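Local coordinates for protein N-isopropylammelide isopropylaminohydrolase (Burkholderia multivorans ATCC 17616, PDB 6NBO) that belongs to the amidohydrolase family of metal-dependent enzymes and holds zinc ions in the centre of a TIM-barrel domain, at residues T131-G134 and L135-L138; L219-R222 and G223-A227; R321-L324 and I325-N329; G226-S229 and L230-L234. One frame throughout, in Å; residues are numbered along the deposited sequence.

Interaction 1 (T131-G134 and L135-L138)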
ATOM      1  N   THR A 131      -9.043   8.306  20.798  1.00 27.32           N
ATOM      2  CA  THR A 131      -9.905   9.150  21.617  1.00 31.61           C
ATOM      3  C   THR A 131      -9.384  10.581  21.776  1.00 29.03           C
ATOM      4  O   THR A 131      -9.971  11.349  22.543  1.00 29.67           O
ATOM      5  CB  THR A 131     -10.122   8.510  22.987  1.00 31.97           C
ATOM      6  OG1 THR A 131      -8.856   8.254  23.616  1.00 29.16           O
ATOM      7  CG2 THR A 131     -10.890   7.194  22.819  1.00 28.26           C
ATOM      8  N   ASP A 132      -8.305  10.957  21.087  1.00 25.82           N
ATOM      9  CA  ASP A 132      -7.973  12.377  20.989  1.00 32.90           C
ATOM     10  C   ASP A 132      -8.832  13.060  19.937  1.00 30.83           C
ATOM     11  O   ASP A 132      -9.314  14.178  20.153  1.00 33.66           O
ATOM     12  CB  ASP A 132      -6.500  12.581  20.629  1.00 34.63           C
ATOM     13  CG  ASP A 132      -5.556  12.030  21.670  1.00 37.38           C
ATOM     14  OD1 ASP A 132      -5.893  12.046  22.870  1.00 34.94           O
ATOM     15  OD2 ASP A 132      -4.468  11.584  21.272  1.00 34.37           O
ATOM     16  N   ALA A 133      -9.028  12.397  18.801  1.00 32.83           N
ATOM     17  CA  ALA A 133      -9.686  12.995  17.654  1.00 37.72           C
ATOM     18  C   ALA A 133     -10.992  12.324  17.271  1.00 32.15           C
ATOM     19  O   ALA A 133     -11.725  12.878  16.446  1.00 31.95           O
ATOM     20  CB  ALA A 133      -8.751  12.965  16.434  1.00 35.39           C
ATOM     21  N   GLY A 134     -11.302  11.154  17.821  1.00 30.98           N
ATOM     22  CA  GLY A 134     -12.507  10.476  17.381  1.00 27.95           C
ATOM     23  C   GLY A 134     -12.343   9.978  15.958  1.00 26.97           C
ATOM     24  O   GLY A 134     -11.275   9.502  15.556  1.00 28.39           O
ATOM     25  N   LEU A 135     -13.414  10.081  15.181  1.00 24.68           N
ATOM     26  CA  LEU A 135     -13.380   9.701  13.773  1.00 27.58           C
ATOM     27  C   LEU A 135     -13.025  10.868  12.850  1.00 30.61           C
ATOM     28  O   LEU A 135     -13.251  10.775  11.640  1.00 28.80           O
ATOM     29  CB  LEU A 135     -14.731   9.109  13.356  1.00 30.89           C
ATOM     30  CG  LEU A 135     -15.238   7.907  14.169  1.00 33.20           C
ATOM     31  CD1 LEU A 135     -16.535   7.345  13.574  1.00 35.50           C
ATOM     32  CD2 LEU A 135     -14.173   6.825  14.277  1.00 29.41           C
ATOM     33  N   ARG A 136     -12.482  11.967  13.385  1.00 27.26           N
ATOM     34  CA  ARG A 136     -12.283  13.144  12.541  1.00 29.90           C
ATOM     35  C   ARG A 136     -11.321  12.861  11.392  1.00 30.45           C
ATOM     36  O   ARG A 136     -11.572  13.276  10.254  1.00 28.20           O
ATOM     37  CB  ARG A 136     -11.788  14.336  13.363  1.00 24.80           C
ATOM     38  CG  ARG A 136     -11.391  15.495  12.453  1.00 37.44           C
ATOM     39  CD  ARG A 136     -11.445  16.833  13.135  1.00 48.63           C
ATOM     40  NE  ARG A 136     -10.932  16.814  14.499  1.00 49.87           N
ATOM     41  CZ  ARG A 136      -9.645  16.734  14.825  1.00 54.91           C
ATOM     42  NH1 ARG A 136      -9.290  16.755  16.107  1.00 49.11           N
ATOM     43  NH2 ARG A 136      -8.717  16.623  13.881  1.00 50.44           N
ATOM     44  N   HIS A 137     -10.204  12.179  11.667  1.00 23.31           N
ATOM     45  CA  HIS A 137      -9.277  11.860  10.583  1.00 29.66           C
ATOM     46  C   HIS A 137      -9.918  10.906   9.585  1.00 30.14           C
ATOM     47  O   HIS A 137      -9.740  11.055   8.369  1.00 25.85           O
ATOM     48  CB  HIS A 137      -7.985  11.243  11.130  1.00 29.13           C
ATOM     49  CG  HIS A 137      -7.323  12.055  12.202  1.00 34.75           C
ATOM     50  ND1 HIS A 137      -7.001  13.386  12.045  1.00 42.23           N
ATOM     51  CD2 HIS A 137      -6.911  11.715  13.448  1.00 39.72           C
ATOM     52  CE1 HIS A 137      -6.427  13.832  13.149  1.00 42.88           C
ATOM     53  NE2 HIS A 137      -6.360  12.838  14.015  1.00 45.71           N
ATOM     54  N   LEU A 138     -10.646   9.905  10.080  1.00 26.66           N
ATOM     55  CA  LEU A 138     -11.358   8.991   9.192  1.00 28.15           C
ATOM     56  C   LEU A 138     -12.307   9.744   8.266  1.00 27.57           C
ATOM     57  O   LEU A 138     -12.312   9.519   7.050  1.00 25.85           O
ATOM     58  CB  LEU A 138     -12.121   7.957  10.019  1.00 25.10           C
ATOM     59  CG  LEU A 138     -12.948   6.995   9.171  1.00 28.61           C
ATOM     60  CD1 LEU A 138     -12.019   6.201   8.238  1.00 25.98           C
ATOM     61  CD2 LEU A 138     -13.774   6.065  10.070  1.00 26.27           C
TER
HETATM   62  O   HOH W   1     -10.128   9.464  13.029  1.00 24.82           O

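Interaction 2 (L219-R222 and G223-A227)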
ATOM      1  N   LEU A 219       3.580  -4.335  13.283  1.00 21.67           N
ATOM      2  CA  LEU A 219       4.364  -5.123  14.230  1.00 22.94           C
ATOM      3  C   LEU A 219       5.800  -4.622  14.165  1.00 29.17           C
ATOM      4  O   LEU A 219       6.575  -5.064  13.310  1.00 27.34           O
ATOM      5  CB  LEU A 219       4.271  -6.626  13.936  1.00 21.50           C
ATOM      6  CG  LEU A 219       4.885  -7.473  15.060  1.00 27.50           C
ATOM      7  CD1 LEU A 219       4.165  -7.217  16.392  1.00 25.25           C
ATOM      8  CD2 LEU A 219       4.879  -8.955  14.728  1.00 28.89           C
ATOM      9  N   HIS A 220       6.142  -3.691  15.060  1.00 24.96           N
ATOM     10  CA  HIS A 220       7.507  -3.188  15.168  1.00 27.59           C
ATOM     11  C   HIS A 220       8.355  -3.989  16.139  1.00 28.64           C
ATOM     12  O   HIS A 220       9.570  -3.766  16.196  1.00 29.42           O
ATOM     13  CB  HIS A 220       7.544  -1.740  15.665  1.00 32.78           C
ATOM     14  CG  HIS A 220       6.594  -0.821  14.977  1.00 35.52           C
ATOM     15  ND1 HIS A 220       5.348  -0.525  15.487  1.00 38.91           N
ATOM     16  CD2 HIS A 220       6.715  -0.110  13.832  1.00 36.14           C
ATOM     17  CE1 HIS A 220       4.738   0.326  14.680  1.00 37.25           C
ATOM     18  NE2 HIS A 220       5.545   0.589  13.668  1.00 36.61           N
ATOM     19  N   GLU A 221       7.743  -4.867  16.928  1.00 26.72           N
ATOM     20  CA  GLU A 221       8.454  -5.500  18.029  1.00 27.37           C
ATOM     21  C   GLU A 221       9.628  -6.308  17.503  1.00 29.69           C
ATOM     22  O   GLU A 221       9.521  -7.023  16.504  1.00 30.14           O
ATOM     23  CB  GLU A 221       7.504  -6.383  18.829  1.00 26.54           C
ATOM     24  CG  GLU A 221       6.373  -5.599  19.484  1.00 22.27           C
ATOM     25  CD  GLU A 221       5.368  -6.503  20.163  1.00 25.59           C
ATOM     26  OE1 GLU A 221       5.459  -7.740  19.991  1.00 26.14           O
ATOM     27  OE2 GLU A 221       4.508  -5.984  20.893  1.00 28.22           O
ATOM     28  N   ARG A 222      10.758  -6.180  18.179  1.00 34.57           N
ATOM     29  CA  ARG A 222      11.991  -6.794  17.729  1.00 33.52           C
ATOM     30  C   ARG A 222      12.175  -8.163  18.361  1.00 33.42           C
ATOM     31  O   ARG A 222      11.668  -8.436  19.455  1.00 30.99           O
ATOM     32  CB  ARG A 222      13.166  -5.885  18.074  1.00 34.73           C
ATOM     33  CG  ARG A 222      13.036  -4.501  17.463  1.00 36.79           C
ATOM     34  CD  ARG A 222      13.332  -4.558  15.969  1.00 32.51           C
ATOM     35  NE  ARG A 222      14.608  -5.231  15.749  1.00 39.86           N
ATOM     36  CZ  ARG A 222      15.787  -4.629  15.842  1.00 44.22           C
ATOM     37  NH1 ARG A 222      15.848  -3.333  16.127  1.00 48.23           N
ATOM     38  NH2 ARG A 222      16.902  -5.316  15.646  1.00 39.10           N
ATOM     39  N   GLY A 223      12.895  -9.033  17.649  1.00 34.62           N
ATOM     40  CA  GLY A 223      13.431 -10.251  18.254  1.00 33.60           C
ATOM     41  C   GLY A 223      12.360 -11.199  18.759  1.00 32.10           C
ATOM     42  O   GLY A 223      11.320 -11.397  18.128  1.00 31.11           O
ATOM     43  N   SER A 224      12.623 -11.795  19.930  1.00 31.57           N
ATOM     44  CA  SER A 224      11.758 -12.849  20.462  1.00 28.30           C
ATOM     45  C   SER A 224      10.382 -12.323  20.858  1.00 24.81           C
ATOM     46  O   SER A 224       9.383 -13.043  20.731  1.00 31.21           O
ATOM     47  CB  SER A 224      12.434 -13.510  21.665  1.00 33.05           C
ATOM     48  OG  SER A 224      12.930 -12.522  22.549  1.00 37.72           O
ATOM     49  N   MET A 225      10.301 -11.081  21.331  1.00 28.69           N
ATOM     50  CA  MET A 225       8.995 -10.505  21.636  1.00 27.07           C
ATOM     51  C   MET A 225       8.129 -10.409  20.385  1.00 30.34           C
ATOM     52  O   MET A 225       6.957 -10.801  20.397  1.00 28.31           O
ATOM     53  CB  MET A 225       9.159  -9.130  22.270  1.00 30.07           C
ATOM     54  CG  MET A 225       7.834  -8.404  22.400  1.00 28.54           C
ATOM     55  SD  MET A 225       8.051  -6.688  22.849  1.00 37.32           S
ATOM     56  CE  MET A 225       8.549  -6.783  24.521  1.00 36.08           C
ATOM     57  N   GLY A 226       8.688  -9.891  19.288  1.00 28.09           N
ATOM     58  CA  GLY A 226       7.923  -9.827  18.048  1.00 25.08           C
ATOM     59  C   GLY A 226       7.507 -11.201  17.550  1.00 27.96           C
ATOM     60  O   GLY A 226       6.387 -11.386  17.064  1.00 28.19           O
ATOM     61  N   ALA A 227       8.395 -12.188  17.681  1.00 28.94           N
ATOM     62  CA  ALA A 227       8.051 -13.543  17.258  1.00 29.35           C
ATOM     63  C   ALA A 227       6.909 -14.104  18.093  1.00 33.33           C
ATOM     64  O   ALA A 227       6.038 -14.813  17.574  1.00 28.64           O
ATOM     65  CB  ALA A 227       9.275 -14.452  17.350  1.00 31.50           C
TER

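Interaction 3 (R321-L324 and I325-N329)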
ATOM      1  N   ARG A 321       9.825   3.684  -4.498  1.00 22.05           N
ATOM      2  CA  ARG A 321       9.768   2.767  -3.361  1.00 22.45           C
ATOM      3  C   ARG A 321      10.275   1.384  -3.754  1.00 22.20           C
ATOM      4  O   ARG A 321      10.977   0.720  -2.976  1.00 23.04           O
ATOM      5  CB  ARG A 321       8.341   2.691  -2.813  1.00 28.17           C
ATOM      6  CG  ARG A 321       8.200   1.848  -1.539  1.00 27.30           C
ATOM      7  CD  ARG A 321       9.169   2.277  -0.450  1.00 28.72           C
ATOM      8  NE  ARG A 321       9.227   3.729  -0.253  1.00 26.81           N
ATOM      9  CZ  ARG A 321       9.878   4.313   0.752  1.00 29.71           C
ATOM     10  NH1 ARG A 321      10.499   3.573   1.661  1.00 30.07           N
ATOM     11  NH2 ARG A 321       9.904   5.630   0.855  1.00 29.42           N
ATOM     12  N   ALA A 322       9.946   0.940  -4.965  1.00 23.53           N
ATOM     13  CA  ALA A 322      10.486  -0.321  -5.457  1.00 24.59           C
ATOM     14  C   ALA A 322      12.000  -0.272  -5.501  1.00 22.02           C
ATOM     15  O   ALA A 322      12.675  -1.225  -5.085  1.00 24.37           O
ATOM     16  CB  ALA A 322       9.928  -0.631  -6.847  1.00 23.57           C
ATOM     17  N   MET A 323      12.553   0.840  -5.996  1.00 21.09           N
ATOM     18  CA  MET A 323      14.001   1.008  -6.000  1.00 24.13           C
ATOM     19  C   MET A 323      14.572   0.914  -4.591  1.00 23.11           C
ATOM     20  O   MET A 323      15.617   0.288  -4.378  1.00 22.36           O
ATOM     21  CB  MET A 323      14.379   2.357  -6.622  1.00 21.63           C
ATOM     22  CG  MET A 323      15.886   2.537  -6.808  1.00 24.95           C
ATOM     23  SD  MET A 323      16.321   4.242  -7.176  1.00 28.12           S
ATOM     24  CE  MET A 323      16.059   5.006  -5.570  1.00 29.33           C
ATOM     25  N   LEU A 324      13.912   1.534  -3.611  1.00 21.85           N
ATOM     26  CA  LEU A 324      14.470   1.521  -2.258  1.00 24.23           C
ATOM     27  C   LEU A 324      14.378   0.130  -1.636  1.00 24.77           C
ATOM     28  O   LEU A 324      15.284  -0.297  -0.906  1.00 23.13           O
ATOM     29  CB  LEU A 324      13.756   2.548  -1.389  1.00 24.52           C
ATOM     30  CG  LEU A 324      13.989   4.012  -1.757  1.00 23.47           C
ATOM     31  CD1 LEU A 324      13.058   4.891  -0.933  1.00 25.53           C
ATOM     32  CD2 LEU A 324      15.443   4.396  -1.499  1.00 23.12           C
ATOM     33  N   ILE A 325      13.295  -0.591  -1.920  1.00 20.53           N
ATOM     34  CA  ILE A 325      13.187  -1.984  -1.478  1.00 23.43           C
ATOM     35  C   ILE A 325      14.324  -2.817  -2.070  1.00 24.53           C
ATOM     36  O   ILE A 325      14.991  -3.591  -1.369  1.00 23.66           O
ATOM     37  CB  ILE A 325      11.800  -2.543  -1.852  1.00 20.23           C
ATOM     38  CG1 ILE A 325      10.715  -1.868  -0.998  1.00 23.24           C
ATOM     39  CG2 ILE A 325      11.747  -4.064  -1.678  1.00 23.00           C
ATOM     40  CD1 ILE A 325       9.288  -2.165  -1.442  1.00 25.85           C
ATOM     41  N   ALA A 326      14.561  -2.662  -3.375  1.00 22.33           N
ATOM     42  CA  ALA A 326      15.638  -3.386  -4.040  1.00 25.77           C
ATOM     43  C   ALA A 326      16.988  -3.069  -3.405  1.00 25.22           C
ATOM     44  O   ALA A 326      17.779  -3.974  -3.102  1.00 24.90           O
ATOM     45  CB  ALA A 326      15.636  -3.045  -5.536  1.00 22.71           C
ATOM     46  N   MET A 327      17.262  -1.783  -3.172  1.00 26.79           N
ATOM     47  CA  MET A 327      18.517  -1.396  -2.528  1.00 23.23           C
ATOM     48  C   MET A 327      18.634  -2.005  -1.141  1.00 24.69           C
ATOM     49  O   MET A 327      19.682  -2.548  -0.772  1.00 27.00           O
ATOM     50  CB  MET A 327      18.611   0.135  -2.432  1.00 23.06           C
ATOM     51  CG  MET A 327      18.763   0.847  -3.756  1.00 25.97           C
ATOM     52  SD  MET A 327      18.644   2.649  -3.503  1.00 31.89           S
ATOM     53  CE  MET A 327      19.649   3.238  -4.854  1.00 34.63           C
ATOM     54  N   ARG A 328      17.564  -1.913  -0.351  1.00 25.13           N
ATOM     55  CA  ARG A 328      17.602  -2.435   1.009  1.00 27.49           C
ATOM     56  C   ARG A 328      17.873  -3.932   1.020  1.00 31.47           C
ATOM     57  O   ARG A 328      18.521  -4.438   1.942  1.00 26.86           O
ATOM     58  CB  ARG A 328      16.289  -2.122   1.728  1.00 27.27           C
ATOM     59  CG  ARG A 328      16.234  -2.580   3.185  1.00 28.88           C
ATOM     60  CD  ARG A 328      17.243  -1.828   4.060  1.00 33.12           C
ATOM     61  NE  ARG A 328      17.229  -2.283   5.450  1.00 32.96           N
ATOM     62  CZ  ARG A 328      17.895  -3.342   5.898  1.00 40.48           C
ATOM     63  NH1 ARG A 328      18.633  -4.063   5.060  1.00 41.28           N
ATOM     64  NH2 ARG A 328      17.825  -3.681   7.182  1.00 39.11           N
ATOM     65  N   ASN A 329      17.405  -4.651   0.004  1.00 24.26           N
ATOM     66  CA  ASN A 329      17.601  -6.090  -0.081  1.00 24.45           C
ATOM     67  C   ASN A 329      18.841  -6.467  -0.882  1.00 26.94           C
ATOM     68  O   ASN A 329      19.041  -7.653  -1.167  1.00 29.83           O
ATOM     69  CB  ASN A 329      16.351  -6.744  -0.677  1.00 29.91           C
ATOM     70  CG  ASN A 329      15.239  -6.901   0.346  1.00 26.35           C
ATOM     71  OD1 ASN A 329      15.080  -7.964   0.934  1.00 28.00           O
ATOM     72  ND2 ASN A 329      14.469  -5.835   0.574  1.00 21.87           N
TER

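Interaction 4 (G226-S229 and L230-L234)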
ATOM      1  N   GLY A 226       8.688  -9.891  19.288  1.00 28.09           N
ATOM      2  CA  GLY A 226       7.923  -9.827  18.048  1.00 25.08           C
ATOM      3  C   GLY A 226       7.507 -11.201  17.550  1.00 27.96           C
ATOM      4  O   GLY A 226       6.387 -11.386  17.064  1.00 28.19           O
ATOM      5  N   ALA A 227       8.395 -12.188  17.681  1.00 28.94           N
ATOM      6  CA  ALA A 227       8.051 -13.543  17.258  1.00 29.35           C
ATOM      7  C   ALA A 227       6.909 -14.104  18.093  1.00 33.33           C
ATOM      8  O   ALA A 227       6.038 -14.813  17.574  1.00 28.64           O
ATOM      9  CB  ALA A 227       9.275 -14.452  17.350  1.00 31.50           C
ATOM     10  N   TYR A 228       6.904 -13.803  19.392  1.00 35.69           N
ATOM     11  CA  TYR A 228       5.800 -14.209  20.251  1.00 33.43           C
ATOM     12  C   TYR A 228       4.486 -13.574  19.803  1.00 28.27           C
ATOM     13  O   TYR A 228       3.461 -14.257  19.700  1.00 27.17           O
ATOM     14  CB  TYR A 228       6.108 -13.841  21.704  1.00 28.76           C
ATOM     15  CG  TYR A 228       4.901 -13.929  22.612  1.00 28.88           C
ATOM     16  CD1 TYR A 228       4.515 -15.139  23.188  1.00 34.35           C
ATOM     17  CD2 TYR A 228       4.131 -12.805  22.867  1.00 36.29           C
ATOM     18  CE1 TYR A 228       3.394 -15.214  24.012  1.00 28.52           C
ATOM     19  CE2 TYR A 228       3.022 -12.871  23.664  1.00 36.33           C
ATOM     20  CZ  TYR A 228       2.655 -14.067  24.238  1.00 29.77           C
ATOM     21  OH  TYR A 228       1.533 -14.097  25.027  1.00 33.77           O
ATOM     22  N   SER A 229       4.485 -12.257  19.568  1.00 23.41           N
ATOM     23  CA  SER A 229       3.250 -11.596  19.166  1.00 25.53           C
ATOM     24  C   SER A 229       2.759 -12.127  17.829  1.00 26.29           C
ATOM     25  O   SER A 229       1.557 -12.350  17.647  1.00 27.47           O
ATOM     26  CB  SER A 229       3.453 -10.081  19.084  1.00 29.06           C
ATOM     27  OG  SER A 229       3.592  -9.513  20.367  1.00 29.15           O
ATOM     28  N   LEU A 230       3.678 -12.315  16.880  1.00 24.16           N
ATOM     29  CA  LEU A 230       3.312 -12.864  15.576  1.00 28.82           C
ATOM     30  C   LEU A 230       2.671 -14.242  15.714  1.00 30.34           C
ATOM     31  O   LEU A 230       1.659 -14.536  15.064  1.00 26.58           O
ATOM     32  CB  LEU A 230       4.551 -12.934  14.679  1.00 26.56           C
ATOM     33  CG  LEU A 230       4.317 -13.398  13.236  1.00 30.40           C
ATOM     34  CD1 LEU A 230       3.145 -12.642  12.589  1.00 25.82           C
ATOM     35  CD2 LEU A 230       5.586 -13.239  12.408  1.00 29.26           C
ATOM     36  N   ASP A 231       3.239 -15.097  16.565  1.00 27.73           N
ATOM     37  CA  ASP A 231       2.645 -16.413  16.786  1.00 29.53           C
ATOM     38  C   ASP A 231       1.219 -16.292  17.302  1.00 30.17           C
ATOM     39  O   ASP A 231       0.325 -17.021  16.853  1.00 29.84           O
ATOM     40  CB  ASP A 231       3.495 -17.222  17.763  1.00 30.88           C
ATOM     41  CG  ASP A 231       2.814 -18.516  18.181  1.00 38.77           C
ATOM     42  OD1 ASP A 231       2.577 -19.366  17.310  1.00 34.22           O
ATOM     43  OD2 ASP A 231       2.496 -18.673  19.373  1.00 42.16           O
ATOM     44  N   LEU A 232       0.997 -15.386  18.263  1.00 25.63           N
ATOM     45  CA  LEU A 232      -0.349 -15.152  18.781  0.54 29.25           C
ATOM     46  C   LEU A 232      -1.299 -14.737  17.668  1.00 30.97           C
ATOM     47  O   LEU A 232      -2.421 -15.250  17.570  1.00 29.11           O
ATOM     48  CB  LEU A 232      -0.327 -14.074  19.868  0.54 30.83           C
ATOM     49  CG  LEU A 232       0.143 -14.425  21.275  0.54 35.22           C
ATOM     50  CD1 LEU A 232      -0.035 -13.211  22.171  0.54 30.95           C
ATOM     51  CD2 LEU A 232      -0.647 -15.604  21.813  0.54 38.34           C
ATOM     52  N   ILE A 233      -0.870 -13.791  16.833  1.00 27.87           N
ATOM     53  CA  ILE A 233      -1.702 -13.298  15.740  1.00 23.82           C
ATOM     54  C   ILE A 233      -2.050 -14.429  14.775  1.00 27.94           C
ATOM     55  O   ILE A 233      -3.205 -14.588  14.361  1.00 28.22           O
ATOM     56  CB  ILE A 233      -0.980 -12.141  15.031  1.00 24.86           C
ATOM     57  CG1 ILE A 233      -0.940 -10.915  15.952  1.00 25.09           C
ATOM     58  CG2 ILE A 233      -1.646 -11.821  13.697  1.00 23.71           C
ATOM     59  CD1 ILE A 233       0.129  -9.905  15.579  1.00 25.32           C
ATOM     60  N   LEU A 234      -1.050 -15.235  14.406  1.00 26.53           N
ATOM     61  CA  LEU A 234      -1.292 -16.326  13.464  1.00 27.50           C
ATOM     62  C   LEU A 234      -2.188 -17.404  14.073  1.00 29.02           C
ATOM     63  O   LEU A 234      -3.022 -17.993  13.374  1.00 31.16           O
ATOM     64  CB  LEU A 234       0.042 -16.926  13.010  1.00 30.62           C
ATOM     65  CG  LEU A 234       0.979 -15.967  12.258  1.00 30.01           C
ATOM     66  CD1 LEU A 234       2.301 -16.639  11.943  1.00 30.56           C
ATOM     67  CD2 LEU A 234       0.323 -15.455  10.983  1.00 31.76           C
TER
HETATM   68  O   HOH W   2       2.869 -16.710  21.133  1.00 45.77           O

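Interaction 1 (T131-G134 and L135-L138)
A type II' beta turn from Ala-133 to Arg-136 leads the chain into helix 136-147, with Leu-135 at the N-cap position. The turn is closed by a backbone hydrogen bond from Arg-136 N to Ala-133 O, 3.3 Å long; the donor lies well above the carbonyl plane, 46° out of it. Gly-134 adopts the positive phi (69°) that this turn requires at its second residue, a value readily reached by glycine. Its carbonyl is put to use as well: Gly-134 O accepts a hydrogen bond from a water 2.8 Å away, and the same water accepts one from Leu-138 N at 3.0 Å, so that an amide of the helix's first turn is satisfied through solvent.

The side-chain contact centres on the methyl of Ala-133, which two groups approach. Ala-133 CB lies 3.4 Å from His-137 NE2, the imidazole meeting the methyl obliquely. Arg-136 reaches the same methyl by folding back: its CG is anti to the backbone N, and a bend at chi3 (41°) brings the guanidinium round until Ala-133 CB sits over one of its faces, 3.8 Å from Arg-136 NH1. One methyl is thus shared between an imidazole and a guanidinium group.

Next to the turn, Asp-132 forms salt bridges with Arg-94 and Arg-167. Leu-135 points the other way, packing on Leu-173 and Ala-177 of helix 170-180, while His-137 rests against Val-127 and Asp-128 at the end of strand 120-128.

Interaction 2 (L219-R222 and G223-A227)
The carboxylate of Glu-221 has one face covered by the side chain of Met-225: Met-225 CG stands over Glu-221 OE1 at 3.4 Å, and Met-225 SD lies over Glu-221 CD at 3.8 Å. The two chains cross at about a right angle, so the thioether passes over the flat group and does not run along it. Around the carboxylate the oxygens are well supplied with donors: OE1 is hydrogen-bonded to Ser-229 OG one turn further along the helix, and OE2 accepts from the backbone N of both Cys-191 and Ala-192. These bonds fix the rotation of the carboxylate.

Glu-221 also packs through its root. Its CB lies 3.6 Å from Gly-226 CA, and Gly-226 CA makes a CA-H...O contact with Glu-221 O, also at 3.6 Å. The bare backbone of Gly-226 lets the connecting segment press this closely on the first helical turn. Gly-226 N also gives a weak but nearly straight hydrogen bond to Arg-222 O, 3.3 Å away. Leu-219, with CG anti to its backbone N (chi1 -170°), sends CD2 to within 3.7 Å of Gly-226 O.

Arg-222 turns outward, its NE in a salt bridge with Asp-256, whose OD2 also accepts from Gly-223 N. The whole arrangement joins strand 215-219 to helix 223-239: Leu-219 is backbone-bonded to Ser-249 of the adjacent strand 246-250, and the ring of His-220 meets that of the zinc ligand His-250.

Interaction 3 (R321-L324 and I325-N329)
Arg-321 and Ile-325, one turn apart on helix 318-328, begin a run of four consecutive i to i+4 backbone hydrogen bonds. Ile-325 N binds Arg-321 O at 2.9 Å, Ala-326 N binds Ala-322 O, Met-327 N binds Met-323 O, and Arg-328 N binds Leu-324 O at 2.8 Å. The helix then ends on a doubly used acceptor. Ile-325 O receives both Asn-329 N and the side-chain Asn-329 ND2, each at 3.0 Å, from opposite faces of the carbonyl plane, while Asn-329 OD1 accepts from Val-289 N.

The side chains between these bonds are mostly apolar. Met-323 CE approaches Met-327 SD at 4.1 Å, and Leu-324 CD2 comes to 4.2 Å from the same sulfur. Bends at chi2 and chi3 (53° and 46°) fold the Arg-321 guanidinium to where Leu-324 CD1 covers one face, 3.6 Å above its centre; NH1 and NH2 of that group make weak bonds to Thr-279 O and Asn-303 OD1. Arg-328 NE and NH2 donate to Pro-281 O and Val-284 O.

The acceptors named for Arg-328 are thus backbone carbonyls, which carry no formal charge, and Asn-329 ties the last turn to a neighbouring helix.

Interaction 4 (G226-S229 and L230-L234)
Tyr-228 and Leu-232, four residues apart on helix 223-239 of the TIM barrel, make a CH-pi contact on the side of this helix that meets helix 197-211; strands 215-219 and 246-250 complete its beta-alpha-beta unit. Leu-232 CG stands over one face of the phenol ring, 4.2 Å from its centroid and displaced toward the rim, and Leu-232 CD1 comes to 3.4 Å from Tyr-228 CE2. Leu-232 has two conformers, and the contacts of its CG and CD1 with the ring are those of one of them. With Tyr-228 CG anti to the backbone N (chi1 167°), the ring is carried along the helix toward Leu-232.

Beneath this pair run regular backbone bonds: Leu-230 N to Gly-226 O, Asp-231 N to Ala-227 O, Leu-232 N to Tyr-228 O and Ile-233 N to Ser-229 O. Ile-233 CG1 packs 3.3 Å from Ser-229 O.

Further out, Pro-197 and Val-198 touch both Tyr-228 and Leu-232, while Leu-230 and Ile-233 face Ile-248 of strand 246-250. Asp-231 is held by a salt bridge from OD1 to Arg-268 and a hydrogen bond from Gln-235 NE2 to OD2. One water donates to both Tyr-228 O, at 2.9 Å, and Asp-231 OD2, at 2.7 Å.

In the fold
Along the chain the order is interaction 1, interaction 2, interaction 4, interaction 3, all within the amidohydrolase TIM-barrel region. Interactions 2 and 4 form one continuous unit on helix 223-239: they share Gly-226 and Ala-227, their centres are about 8 Å apart, and Leu-219 CD2 packs 4.0 Å from Leu-230 CB. Interaction 1, at the start of helix 136-147, lies about 28 Å between centres from either. Interaction 3, on helix 318-328, is on the opposite side of the chain's centre from interaction 1, about 34 Å away between centres. The contacts are thus spread round the barrel, with interactions 1 and 2 both marking passages from a strand into its following helix.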